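Local coordinates for 2,3-dihydroxybenzoate-AMP ligase (Mycobacterium smegmatis, PDB 5KEI), which belongs to the ANL superfamily of AMP-binding enzymes, with a large N-terminal part and a smaller C-terminal domain, at residues R32-A35 against Y36-A39; R43-L46 against L47-L51; Y230-N233 against A234-A238; L404-G408 against P409-N413; S425-P428 against D429-R433. All blocks are in the same frame, centred on the assembly; numbering follows the deposited sequence.

Contact 1: R32-A35 against Y36-A39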
loop_
_atom_site.group_PDB
_atom_site.type_symbol
_atom_site.label_atom_id
_atom_site.label_comp_id
_atom_site.label_asym_id
_atom_site.label_seq_id
_atom_site.Cartn_x
_atom_site.Cartn_y
_atom_site.Cartn_z
ATOM N N ARG A 32 17.971 -14.700 2.736
ATOM C CA ARG A 32 16.945 -14.129 3.612
ATOM C C ARG A 32 15.666 -14.956 3.470
ATOM O O ARG A 32 14.993 -15.245 4.456
ATOM C CB ARG A 32 16.680 -12.646 3.294
ATOM C CG ARG A 32 17.844 -11.675 3.577
ATOM C CD ARG A 32 17.480 -10.266 3.105
ATOM N NE ARG A 32 16.174 -9.868 3.640
ATOM C CZ ARG A 32 15.351 -8.966 3.098
ATOM N NH1 ARG A 32 15.683 -8.317 1.987
ATOM N NH2 ARG A 32 14.189 -8.703 3.686
ATOM N N ALA A 33 15.345 -15.346 2.242
ATOM C CA ALA A 33 14.160 -16.154 1.985
ATOM C C ALA A 33 14.216 -17.454 2.786
ATOM O O ALA A 33 13.252 -17.800 3.475
ATOM C CB ALA A 33 14.024 -16.442 0.500
ATOM N N GLN A 34 15.354 -18.151 2.723
ATOM C CA GLN A 34 15.541 -19.393 3.480
ATOM C C GLN A 34 15.376 -19.176 4.986
ATOM O O GLN A 34 14.710 -19.969 5.666
ATOM C CB GLN A 34 16.912 -19.999 3.179
ATOM C CG GLN A 34 17.187 -21.348 3.853
ATOM C CD GLN A 34 16.034 -22.349 3.734
ATOM O OE1 GLN A 34 15.372 -22.466 2.688
ATOM N NE2 GLN A 34 15.783 -23.073 4.826
ATOM N N ALA A 35 15.962 -18.089 5.488
ATOM C CA ALA A 35 15.869 -17.727 6.900
ATOM C C ALA A 35 14.414 -17.549 7.354
ATOM O O ALA A 35 14.011 -18.022 8.430
ATOM C CB ALA A 35 16.662 -16.450 7.163
ATOM N N TYR A 36 13.627 -16.878 6.523
ATOM C CA TYR A 36 12.227 -16.608 6.848
ATOM C C TYR A 36 11.372 -17.882 6.805
ATOM O O TYR A 36 10.375 -17.998 7.517
ATOM C CB TYR A 36 11.660 -15.543 5.890
ATOM C CG TYR A 36 12.397 -14.213 5.958
ATOM C CD1 TYR A 36 13.064 -13.828 7.113
ATOM C CD2 TYR A 36 12.435 -13.359 4.865
ATOM C CE1 TYR A 36 13.730 -12.639 7.178
ATOM C CE2 TYR A 36 13.107 -12.176 4.922
ATOM C CZ TYR A 36 13.748 -11.812 6.082
ATOM O OH TYR A 36 14.421 -10.620 6.144
ATOM N N ARG A 37 11.766 -18.821 5.948
ATOM C CA ARG A 37 11.127 -20.128 5.867
ATOM C C ARG A 37 11.486 -20.946 7.122
ATOM O O ARG A 37 10.616 -21.528 7.771
ATOM C CB ARG A 37 11.548 -20.844 4.575
ATOM C CG ARG A 37 10.446 -20.912 3.519
ATOM C CD ARG A 37 10.875 -21.568 2.187
ATOM N NE ARG A 37 11.751 -22.728 2.363
ATOM C CZ ARG A 37 11.367 -24.003 2.384
ATOM N NH1 ARG A 37 10.097 -24.348 2.237
ATOM N NH2 ARG A 37 12.276 -24.950 2.549
ATOM N N ALA A 38 12.762 -20.938 7.488
ATOM C CA ALA A 38 13.213 -21.627 8.701
ATOM C C ALA A 38 12.582 -21.076 9.990
ATOM O O ALA A 38 12.400 -21.830 10.952
ATOM C CB ALA A 38 14.736 -21.573 8.803
ATOM N N ALA A 39 12.227 -19.783 10.013
ATOM C CA ALA A 39 11.684 -19.164 11.233
ATOM C C ALA A 39 10.164 -19.278 11.330
ATOM O O ALA A 39 9.559 -18.814 12.300
ATOM C CB ALA A 39 12.099 -17.701 11.313
#
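With CG of Arg32 and CG of Tyr36 each anti to its own carbonyl carbon (chi1 -66° and -60°), the two side chains leave helix 30-38 side by side and point the same way. This is an i to i+4 pair on one face of an alpha-helix. A bend at chi3 then swings the arginine head round to meet the phenol. NE and NH2 of Arg32 both donate to Tyr36 OH, each at 3.1 Å, a side-on fork on a single oxygen that lies in the guanidinium plane. Guanidinium and ring planes stand 82° apart, and NH2 lies at the edge of the ring, in its plane. Arg32 O sits 3.1 Å off one face of the ring, offset toward the rim, while also accepting the helical bond from Tyr36 N at 3.0 Å. The third arginine nitrogen, NH1, is hydrogen-bonded to Asn413 OD1, so the head is held from two directions and its rotation should be well fixed. Trp42 and Pro409 pack against the buried ring, tying this otherwise surface helix to the loops beside it.

On the outer side, Gln34 and Arg37 meet more loosely: Gln34 OE1 lies at the edge of the arginine head, 3.6 Å from Arg37 NE, and the firmer partner of Arg37 is the carboxylate of Asp44. The helix is near its end here. Ala38 N still makes a straight bond to Gln34 O (2.8 Å), whereas Ala39 N reaches Ala35 O at 3.0 Å through a more bent one.

Contact 2: R43-L46 against L47-L51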
loop_
_atom_site.group_PDB
_atom_site.type_symbol
_atom_site.label_atom_id
_atom_site.label_comp_id
_atom_site.label_asym_id
_atom_site.label_seq_id
_atom_site.Cartn_x
_atom_site.Cartn_y
_atom_site.Cartn_z
ATOM N N ARG A 43 5.399 -19.839 4.752
ATOM C CA ARG A 43 4.863 -21.195 4.888
ATOM C C ARG A 43 4.532 -21.897 3.569
ATOM O O ARG A 43 3.776 -22.873 3.552
ATOM C CB ARG A 43 3.617 -21.162 5.761
ATOM C CG ARG A 43 3.877 -20.649 7.152
ATOM C CD ARG A 43 4.770 -21.594 7.933
ATOM N NE ARG A 43 4.028 -22.557 8.745
ATOM C CZ ARG A 43 3.942 -22.521 10.077
ATOM N NH1 ARG A 43 4.546 -21.565 10.779
ATOM N NH2 ARG A 43 3.249 -23.452 10.717
ATOM N N ASP A 44 5.060 -21.370 2.469
ATOM C CA ASP A 44 5.043 -22.057 1.175
ATOM C C ASP A 44 3.662 -22.258 0.551
ATOM O O ASP A 44 3.530 -22.988 -0.444
ATOM C CB ASP A 44 5.735 -23.419 1.315
ATOM C CG ASP A 44 7.146 -23.297 1.848
ATOM O OD1 ASP A 44 7.892 -22.404 1.378
ATOM O OD2 ASP A 44 7.504 -24.080 2.750
ATOM N N GLN A 45 2.642 -21.632 1.130
ATOM C CA GLN A 45 1.288 -21.759 0.611
ATOM C C GLN A 45 0.820 -20.489 -0.126
ATOM O O GLN A 45 1.151 -19.347 0.261
ATOM C CB GLN A 45 0.325 -22.105 1.742
ATOM C CG GLN A 45 0.660 -23.413 2.481
ATOM C CD GLN A 45 0.551 -24.645 1.586
ATOM O OE1 GLN A 45 -0.446 -24.830 0.878
ATOM N NE2 GLN A 45 1.579 -25.494 1.618
ATOM N N LEU A 46 0.060 -20.702 -1.196
ATOM C CA LEU A 46 -0.387 -19.622 -2.063
ATOM C C LEU A 46 -1.427 -18.786 -1.354
ATOM O O LEU A 46 -2.149 -19.311 -0.511
ATOM C CB LEU A 46 -0.970 -20.170 -3.369
ATOM C CG LEU A 46 -0.047 -20.845 -4.402
ATOM C CD1 LEU A 46 -0.843 -21.097 -5.663
ATOM C CD2 LEU A 46 1.205 -20.038 -4.719
ATOM N N LEU A 47 -1.531 -17.510 -1.729
ATOM C CA LEU A 47 -2.468 -16.600 -1.087
ATOM C C LEU A 47 -3.893 -17.157 -1.067
ATOM O O LEU A 47 -4.575 -17.056 -0.046
ATOM C CB LEU A 47 -2.453 -15.221 -1.772
ATOM C CG LEU A 47 -3.246 -14.069 -1.139
ATOM C CD1 LEU A 47 -3.087 -14.035 0.386
ATOM C CD2 LEU A 47 -2.831 -12.710 -1.743
ATOM N N ASP A 48 -4.352 -17.743 -2.175
ATOM C CA ASP A 48 -5.751 -18.175 -2.241
ATOM C C ASP A 48 -6.028 -19.305 -1.256
ATOM O O ASP A 48 -7.186 -19.629 -1.017
ATOM C CB ASP A 48 -6.165 -18.660 -3.640
ATOM C CG ASP A 48 -5.581 -20.052 -3.994
ATOM O OD1 ASP A 48 -4.351 -20.167 -4.189
ATOM O OD2 ASP A 48 -6.363 -21.045 -4.029
ATOM N N SER A 49 -4.978 -19.917 -0.711
ATOM C CA SER A 49 -5.145 -21.061 0.185
ATOM C C SER A 49 -5.675 -20.614 1.534
ATOM O O SER A 49 -6.163 -21.442 2.321
ATOM C CB SER A 49 -3.831 -21.819 0.387
ATOM O OG SER A 49 -3.000 -21.123 1.303
ATOM N N VAL A 50 -5.568 -19.314 1.812
ATOM C CA VAL A 50 -6.154 -18.772 3.023
ATOM C C VAL A 50 -7.658 -19.072 3.019
ATOM O O VAL A 50 -8.196 -19.493 4.040
ATOM C CB VAL A 50 -5.896 -17.255 3.172
ATOM C CG1 VAL A 50 -6.689 -16.672 4.365
ATOM C CG2 VAL A 50 -4.413 -16.987 3.342
ATOM N N LEU A 51 -8.325 -18.902 1.877
ATOM C CA LEU A 51 -9.765 -19.186 1.790
ATOM C C LEU A 51 -10.026 -20.682 1.809
ATOM O O LEU A 51 -10.949 -21.155 2.481
ATOM C CB LEU A 51 -10.375 -18.581 0.526
ATOM C CG LEU A 51 -11.804 -18.998 0.131
ATOM C CD1 LEU A 51 -12.831 -18.819 1.260
ATOM C CD2 LEU A 51 -12.242 -18.223 -1.107
#
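A type I beta turn, Leu46 to Ser49, leads the chain out of the loop after helix 30-38 and into helix 49-57. Its closing bond runs from Ser49 N to Leu46 O (2.9 Å), with the donor well above the carbonyl plane. The same Leu46 O takes a second bond from Ser49 OG at 2.7 Å, and this one lies in the carbonyl plane. The hydroxyl can get there because OG sits between its backbone N and carbonyl carbon (chi1 78°), which folds it back over the turn; Ser49 OG also lies 3.5 Å from Gln45 CB. Asp48 turns back too, its OD1 coming to 3.5 Å from Leu46 CB. This is a van der Waals contact with a carbon; the polar partner of Asp48 is Arg117 on helix 107-117, salt-bridged to OD2. Leu47 faces the other way, onto Tyr230 and Val231 of helix 227-240, and its backbone N is bonded to His227 ND1. Leu46 O is thus held by two donors of one residue, arriving from different directions, which should restrict rotation of the Ser49 hydroxyl.

Contact 3: Y230-N233 against A234-A238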
loop_
_atom_site.group_PDB
_atom_site.type_symbol
_atom_site.label_atom_id
_atom_site.label_comp_id
_atom_site.label_asym_id
_atom_site.label_seq_id
_atom_site.Cartn_x
_atom_site.Cartn_y
_atom_site.Cartn_z
ATOM N N TYR A 230 2.672 -12.039 2.124
ATOM C CA TYR A 230 1.341 -11.478 2.338
ATOM C C TYR A 230 0.507 -12.417 3.228
ATOM O O TYR A 230 -0.253 -11.955 4.082
ATOM C CB TYR A 230 0.644 -11.175 0.989
ATOM C CG TYR A 230 -0.267 -9.972 1.144
ATOM C CD1 TYR A 230 0.300 -8.771 1.585
ATOM C CD2 TYR A 230 -1.605 -9.956 0.767
ATOM C CE1 TYR A 230 -0.421 -7.627 1.736
ATOM C CE2 TYR A 230 -2.368 -8.750 0.906
ATOM C CZ TYR A 230 -1.745 -7.596 1.399
ATOM O OH TYR A 230 -2.375 -6.388 1.582
ATOM N N VAL A 231 0.687 -13.725 3.067
ATOM C CA VAL A 231 0.032 -14.672 3.966
ATOM C C VAL A 231 0.615 -14.505 5.368
ATOM O O VAL A 231 -0.123 -14.420 6.355
ATOM C CB VAL A 231 0.195 -16.110 3.487
ATOM C CG1 VAL A 231 -0.347 -17.115 4.539
ATOM C CG2 VAL A 231 -0.509 -16.280 2.139
ATOM N N TYR A 232 1.938 -14.413 5.451
ATOM C CA TYR A 232 2.558 -14.091 6.734
ATOM C C TYR A 232 2.075 -12.759 7.347
ATOM O O TYR A 232 1.835 -12.690 8.551
ATOM C CB TYR A 232 4.093 -14.070 6.615
ATOM C CG TYR A 232 4.819 -13.627 7.885
ATOM C CD1 TYR A 232 4.586 -14.258 9.113
ATOM C CD2 TYR A 232 5.690 -12.545 7.871
ATOM C CE1 TYR A 232 5.233 -13.840 10.291
ATOM C CE2 TYR A 232 6.330 -12.121 9.030
ATOM C CZ TYR A 232 6.097 -12.764 10.241
ATOM O OH TYR A 232 6.744 -12.338 11.389
ATOM N N ASN A 233 1.863 -11.735 6.519
ATOM C CA ASN A 233 1.555 -10.381 6.982
ATOM C C ASN A 233 0.165 -10.467 7.718
ATOM O O ASN A 233 -0.061 -9.979 8.831
ATOM C CB ASN A 233 1.466 -9.403 5.798
ATOM C CG ASN A 233 1.130 -8.016 6.244
ATOM O OD1 ASN A 233 -0.010 -7.668 6.306
ATOM N ND2 ASN A 233 2.135 -7.183 6.418
ATOM N N ALA A 234 -0.784 -11.116 7.057
ATOM C CA ALA A 234 -2.131 -11.358 7.602
ATOM C C ALA A 234 -2.139 -12.275 8.843
ATOM O O ALA A 234 -2.780 -11.968 9.851
ATOM C CB ALA A 234 -3.021 -11.935 6.504
ATOM N N THR A 235 -1.467 -13.412 8.734
ATOM C CA THR A 235 -1.457 -14.430 9.800
ATOM C C THR A 235 -0.845 -13.874 11.082
ATOM O O THR A 235 -1.459 -13.913 12.162
ATOM C CB THR A 235 -0.663 -15.657 9.370
ATOM O OG1 THR A 235 -1.152 -16.102 8.094
ATOM C CG2 THR A 235 -0.741 -16.761 10.431
ATOM N N ALA A 236 0.376 -13.367 10.956
ATOM C CA ALA A 236 1.077 -12.775 12.081
ATOM C C ALA A 236 0.293 -11.600 12.680
ATOM O O ALA A 236 0.277 -11.435 13.887
ATOM C CB ALA A 236 2.469 -12.329 11.662
ATOM N N SER A 237 -0.362 -10.801 11.842
ATOM C CA SER A 237 -1.137 -9.648 12.338
ATOM C C SER A 237 -2.363 -10.093 13.090
ATOM O O SER A 237 -2.744 -9.474 14.090
ATOM C CB SER A 237 -1.587 -8.721 11.196
ATOM O OG SER A 237 -0.483 -8.197 10.519
ATOM N N ALA A 238 -3.017 -11.129 12.567
ATOM C CA ALA A 238 -4.210 -11.693 13.204
ATOM C C ALA A 238 -3.833 -12.398 14.515
ATOM O O ALA A 238 -4.584 -12.362 15.484
ATOM C CB ALA A 238 -4.937 -12.655 12.247
#
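Val231 and Thr235 lie side by side along helix 227-240, pointing the same way, with Val231 CG1 3.8 Å from Thr235 OG1. The threonine hydroxyl is anti to its carbonyl carbon (chi1 -52°), which leans it back over the preceding turn of the helix, so that Thr235 OG1 bonds Val231 O at 2.6 Å. It comes in above the carbonyl plane, while Thr235 N takes the usual helical place on Val231 O at 2.9 Å. Round the helix, Tyr232 extends alongside Ala236: the ring approaches the methyl obliquely, Tyr232 CE1 to Ala236 CB 3.4 Å, and its phenol oxygen continues to Ser381. Ser237 leans back in the same sense as Thr235, bringing its OG to Asn233 O, though the modelled 2.5 Å is very short; this hydroxyl also bonds Tyr362 OH. Helix 265-271 packs against Tyr230, Ala234 and Thr235, and Pro409 against Tyr232, in a largely buried setting. Bending a hydroxyl back onto a carbonyl one turn earlier lets the helix absorb its own polar side chain: Val231 O accepts from both a backbone N-H and a hydroxyl, and Thr235 OG1 finds its acceptor within the helix. For Asn233 O the hydroxyl bond remains doubtful in its length.

Contact 4: L404-G408 against P409-N413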
loop_
_atom_site.group_PDB
_atom_site.type_symbol
_atom_site.label_atom_id
_atom_site.label_comp_id
_atom_site.label_asym_id
_atom_site.label_seq_id
_atom_site.Cartn_x
_atom_site.Cartn_y
_atom_site.Cartn_z
ATOM N N LEU A 404 13.386 6.795 9.011
ATOM C CA LEU A 404 13.162 5.362 9.150
ATOM C C LEU A 404 13.513 4.586 7.864
ATOM O O LEU A 404 13.042 4.911 6.774
ATOM C CB LEU A 404 11.712 5.113 9.544
ATOM C CG LEU A 404 11.283 3.654 9.584
ATOM C CD1 LEU A 404 12.028 2.913 10.692
ATOM C CD2 LEU A 404 9.769 3.557 9.757
ATOM N N LEU A 405 14.371 3.582 8.008
ATOM C CA LEU A 405 14.702 2.647 6.941
ATOM C C LEU A 405 14.310 1.250 7.417
ATOM O O LEU A 405 14.453 0.936 8.602
ATOM C CB LEU A 405 16.191 2.688 6.617
ATOM C CG LEU A 405 16.841 3.751 5.732
ATOM C CD1 LEU A 405 16.503 5.180 6.162
ATOM C CD2 LEU A 405 18.346 3.528 5.734
ATOM N N VAL A 406 13.836 0.402 6.511
ATOM C CA VAL A 406 13.322 -0.900 6.924
ATOM C C VAL A 406 13.623 -2.015 5.934
ATOM O O VAL A 406 13.673 -1.801 4.715
ATOM C CB VAL A 406 11.792 -0.848 7.149
ATOM C CG1 VAL A 406 11.054 -0.416 5.858
ATOM C CG2 VAL A 406 11.286 -2.187 7.649
ATOM N N ARG A 407 13.832 -3.205 6.485
ATOM C CA ARG A 407 14.003 -4.424 5.724
ATOM C C ARG A 407 13.474 -5.566 6.587
ATOM O O ARG A 407 13.680 -5.566 7.797
ATOM C CB ARG A 407 15.468 -4.630 5.369
ATOM C CG ARG A 407 15.725 -5.684 4.334
ATOM C CD ARG A 407 17.220 -5.829 4.109
ATOM N NE ARG A 407 17.909 -6.367 5.282
ATOM C CZ ARG A 407 19.233 -6.414 5.400
ATOM N NH1 ARG A 407 19.998 -5.953 4.420
ATOM N NH2 ARG A 407 19.800 -6.910 6.492
ATOM N N GLY A 408 12.782 -6.521 5.973
ATOM C CA GLY A 408 12.259 -7.655 6.702
ATOM C C GLY A 408 11.420 -8.619 5.885
ATOM O O GLY A 408 11.294 -8.487 4.665
ATOM N N PRO A 409 10.811 -9.591 6.572
ATOM C CA PRO A 409 10.145 -10.744 5.950
ATOM C C PRO A 409 8.909 -10.417 5.097
ATOM O O PRO A 409 8.363 -11.324 4.461
ATOM C CB PRO A 409 9.754 -11.609 7.159
ATOM C CG PRO A 409 9.696 -10.646 8.321
ATOM C CD PRO A 409 10.760 -9.635 8.044
ATOM N N TYR A 410 8.468 -9.161 5.075
ATOM C CA TYR A 410 7.334 -8.800 4.224
ATOM C C TYR A 410 7.487 -7.375 3.662
ATOM O O TYR A 410 6.515 -6.775 3.223
ATOM C CB TYR A 410 6.006 -8.956 4.991
ATOM C CG TYR A 410 5.995 -8.196 6.295
ATOM C CD1 TYR A 410 5.514 -6.901 6.346
ATOM C CD2 TYR A 410 6.495 -8.760 7.462
ATOM C CE1 TYR A 410 5.523 -6.184 7.508
ATOM C CE2 TYR A 410 6.502 -8.046 8.654
ATOM C CZ TYR A 410 6.019 -6.751 8.659
ATOM O OH TYR A 410 6.009 -6.002 9.798
ATOM N N THR A 411 8.716 -6.859 3.663
ATOM C CA THR A 411 9.022 -5.537 3.111
ATOM C C THR A 411 9.651 -5.666 1.721
ATOM O O THR A 411 10.581 -6.450 1.521
ATOM C CB THR A 411 9.966 -4.732 4.047
ATOM O OG1 THR A 411 9.259 -4.379 5.247
ATOM C CG2 THR A 411 10.448 -3.445 3.365
ATOM N N LEU A 412 9.140 -4.904 0.758
ATOM C CA LEU A 412 9.542 -5.074 -0.634
ATOM C C LEU A 412 11.013 -4.739 -0.869
ATOM O O LEU A 412 11.626 -3.986 -0.115
ATOM C CB LEU A 412 8.666 -4.222 -1.549
ATOM C CG LEU A 412 9.128 -2.801 -1.858
ATOM C CD1 LEU A 412 8.222 -2.192 -2.910
ATOM C CD2 LEU A 412 9.146 -1.944 -0.609
ATOM N N ASN A 413 11.569 -5.330 -1.917
ATOM C CA ASN A 413 12.965 -5.148 -2.272
ATOM C C ASN A 413 13.093 -4.282 -3.525
ATOM O O ASN A 413 14.185 -3.919 -3.936
ATOM C CB ASN A 413 13.615 -6.507 -2.465
ATOM C CG ASN A 413 13.454 -7.385 -1.250
ATOM O OD1 ASN A 413 14.196 -7.241 -0.283
ATOM N ND2 ASN A 413 12.469 -8.286 -1.278
HETATM O O HOH W 1 12.929 -6.460 2.889
#
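Val406 and Thr411 touch where the chain doubles back after strand 402-407. The branches meet in two pairs, Val406 CG2 with Thr411 OG1 at 3.8 Å and Val406 CG1 with Thr411 CG2 at 4.0 Å. Thr411 holds CG2 anti to its backbone N and OG1 anti to the carbonyl carbon (chi1 -69°), so both branches face the strand end. The turn between them is closed by Thr411 N to Gly408 O, 3.2 Å and nearly straight at 171°, although the donor stands far above the carbonyl plane. One water bridges the backbones a step further out, accepting from Gly408 N at 3.1 Å and donating to Thr411 O at 2.7 Å. Gly408 is fully extended and leads directly into Pro409. Pro409 O is in turn anchored by Trp42 NE1, and Tyr410, pointing away from the strand, bonds Leu360 N through its hydroxyl. Further out, Val406 pairs by backbone with Tyr432 of strand 432-440, and Arg407 pairs with Glu385 of strand 385-389 and salt-bridges its carboxylate. The loop itself lies against helix 227-240 through Pro409 and Tyr410, and against strand 222-226 through Leu412.

Contact 5: S425-P428 against D429-R433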
loop_
_atom_site.group_PDB
_atom_site.type_symbol
_atom_site.label_atom_id
_atom_site.label_comp_id
_atom_site.label_asym_id
_atom_site.label_seq_id
_atom_site.Cartn_x
_atom_site.Cartn_y
_atom_site.Cartn_z
ATOM N N SER A 425 14.883 4.866 -4.257
ATOM C CA SER A 425 14.119 4.620 -3.035
ATOM C C SER A 425 14.720 3.590 -2.065
ATOM O O SER A 425 14.203 3.404 -0.963
ATOM C CB SER A 425 12.703 4.166 -3.407
ATOM O OG SER A 425 12.092 5.047 -4.335
ATOM N N PHE A 426 15.795 2.917 -2.466
ATOM C CA PHE A 426 16.389 1.889 -1.619
ATOM C C PHE A 426 17.879 2.101 -1.330
ATOM O O PHE A 426 18.664 2.423 -2.222
ATOM C CB PHE A 426 16.198 0.491 -2.248
ATOM C CG PHE A 426 14.757 0.055 -2.345
ATOM C CD1 PHE A 426 13.997 0.372 -3.455
ATOM C CD2 PHE A 426 14.169 -0.667 -1.333
ATOM C CE1 PHE A 426 12.666 -0.020 -3.541
ATOM C CE2 PHE A 426 12.838 -1.059 -1.415
ATOM C CZ PHE A 426 12.088 -0.733 -2.515
ATOM N N SER A 427 18.226 1.925 -0.057
ATOM C CA SER A 427 19.571 1.617 0.438
ATOM C C SER A 427 20.372 0.632 -0.446
ATOM O O SER A 427 19.799 -0.239 -1.102
ATOM C CB SER A 427 19.412 1.056 1.869
ATOM O OG SER A 427 20.558 0.404 2.367
ATOM N N PRO A 428 21.711 0.764 -0.475
ATOM C CA PRO A 428 22.504 -0.237 -1.208
ATOM C C PRO A 428 22.401 -1.628 -0.570
ATOM O O PRO A 428 22.497 -2.631 -1.273
ATOM C CB PRO A 428 23.938 0.305 -1.116
ATOM C CG PRO A 428 23.784 1.770 -0.820
ATOM C CD PRO A 428 22.539 1.882 0.016
ATOM N N ASP A 429 22.207 -1.671 0.749
ATOM C CA ASP A 429 21.995 -2.922 1.480
ATOM C C ASP A 429 20.641 -3.533 1.191
ATOM O O ASP A 429 20.421 -4.716 1.457
ATOM C CB ASP A 429 22.103 -2.709 2.987
ATOM C CG ASP A 429 23.506 -2.415 3.433
ATOM O OD1 ASP A 429 24.459 -2.764 2.698
ATOM O OD2 ASP A 429 23.652 -1.833 4.527
ATOM N N GLY A 430 19.722 -2.714 0.689
ATOM C CA GLY A 430 18.377 -3.176 0.402
ATOM C C GLY A 430 17.350 -2.806 1.462
ATOM O O GLY A 430 16.331 -3.473 1.580
ATOM N N PHE A 431 17.625 -1.760 2.238
ATOM C CA PHE A 431 16.624 -1.181 3.129
ATOM C C PHE A 431 15.743 -0.204 2.349
ATOM O O PHE A 431 16.243 0.593 1.546
ATOM C CB PHE A 431 17.280 -0.462 4.315
ATOM C CG PHE A 431 17.813 -1.391 5.388
ATOM C CD1 PHE A 431 19.012 -2.053 5.220
ATOM C CD2 PHE A 431 17.111 -1.587 6.571
ATOM C CE1 PHE A 431 19.497 -2.893 6.207
ATOM C CE2 PHE A 431 17.593 -2.428 7.561
ATOM C CZ PHE A 431 18.785 -3.077 7.372
ATOM N N TYR A 432 14.434 -0.271 2.572
ATOM C CA TYR A 432 13.523 0.713 1.996
ATOM C C TYR A 432 13.590 2.014 2.795
ATOM O O TYR A 432 13.518 1.975 4.016
ATOM C CB TYR A 432 12.091 0.171 1.975
ATOM C CG TYR A 432 11.077 1.232 1.666
ATOM C CD1 TYR A 432 11.095 1.900 0.442
ATOM C CD2 TYR A 432 10.095 1.574 2.586
ATOM C CE1 TYR A 432 10.167 2.882 0.152
ATOM C CE2 TYR A 432 9.153 2.561 2.300
ATOM C CZ TYR A 432 9.199 3.213 1.086
ATOM O OH TYR A 432 8.279 4.207 0.799
ATOM N N ARG A 433 13.745 3.155 2.119
ATOM C CA ARG A 433 13.699 4.468 2.791
ATOM C C ARG A 433 12.276 5.051 2.828
ATOM O O ARG A 433 11.718 5.448 1.808
ATOM C CB ARG A 433 14.650 5.452 2.114
ATOM C CG ARG A 433 16.125 5.194 2.393
ATOM C CD ARG A 433 16.946 6.490 2.269
ATOM N NE ARG A 433 16.708 7.150 0.988
ATOM C CZ ARG A 433 17.275 6.775 -0.153
ATOM N NH1 ARG A 433 18.121 5.759 -0.167
ATOM N NH2 ARG A 433 16.999 7.414 -1.279
#
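The chain leaves helix 419-425, reverses, and comes back antiparallel, with Ser427 N bonded to Phe431 O (2.9 Å) and Arg433 N to Ser425 O (3.1 Å, 170°) on either side of the single bridge between Phe426 and Tyr432. Phe426 CA adds a CA-H...O contact to Phe431 O. Phe426 has its CG anti to the carbonyl carbon (chi1 -65°), and its side chain crosses that of Tyr432 obliquely, Phe426 CE2 resting 3.7 Å from Tyr432 CB. The two rings form an oblique aromatic pair, planes 54° apart and centroids separated by 5.7 Å. This tight antiparallel reversal, with its single bridge, delivers the chain into strand 432-440 of the four-stranded antiparallel sheet, where Tyr432 pairs by backbone with Val406. At the tip, where Gly430 takes a positive phi, Gly430 N bonds Ser427 O at 3.1 Å from high above the carbonyl plane. Ser427 OG takes a weak bond from Asp429 N at 3.1 Å, and Ser427 CB packs 3.6 Å from Phe431 CB. The Phe431 ring carries a cation-pi contact with Arg387 of strand 385-389. Arg433 bends at chi3 and doubles back over the helix exit: one face of its guanidinium looks toward Ser425 C, while NH1 makes a weak bond to Val544 O.

In the fold
Each contact joins adjoining segments, so the five follow in series, none nesting or crossing. From the N terminus, contact 1 lies along helix 30-38 and contact 2 turns the loop after it into helix 49-57; a salt bridge, Arg37 to Asp44, links them. Contact 3 spans consecutive turns of helix 227-240, meeting contact 2 through Val231 and Tyr230. Contact 4 closes the turn after strand 402-407 and is the hub: it touches contact 1 through Asn413 and Pro409, contact 3 through Tyr410, and contact 5 through Val406. Contact 5 closes the reversal between helix 419-425 and strand 432-440. Through contact 4 the helices of contacts 1 and 3 are tied to the sheet that contact 5 enters.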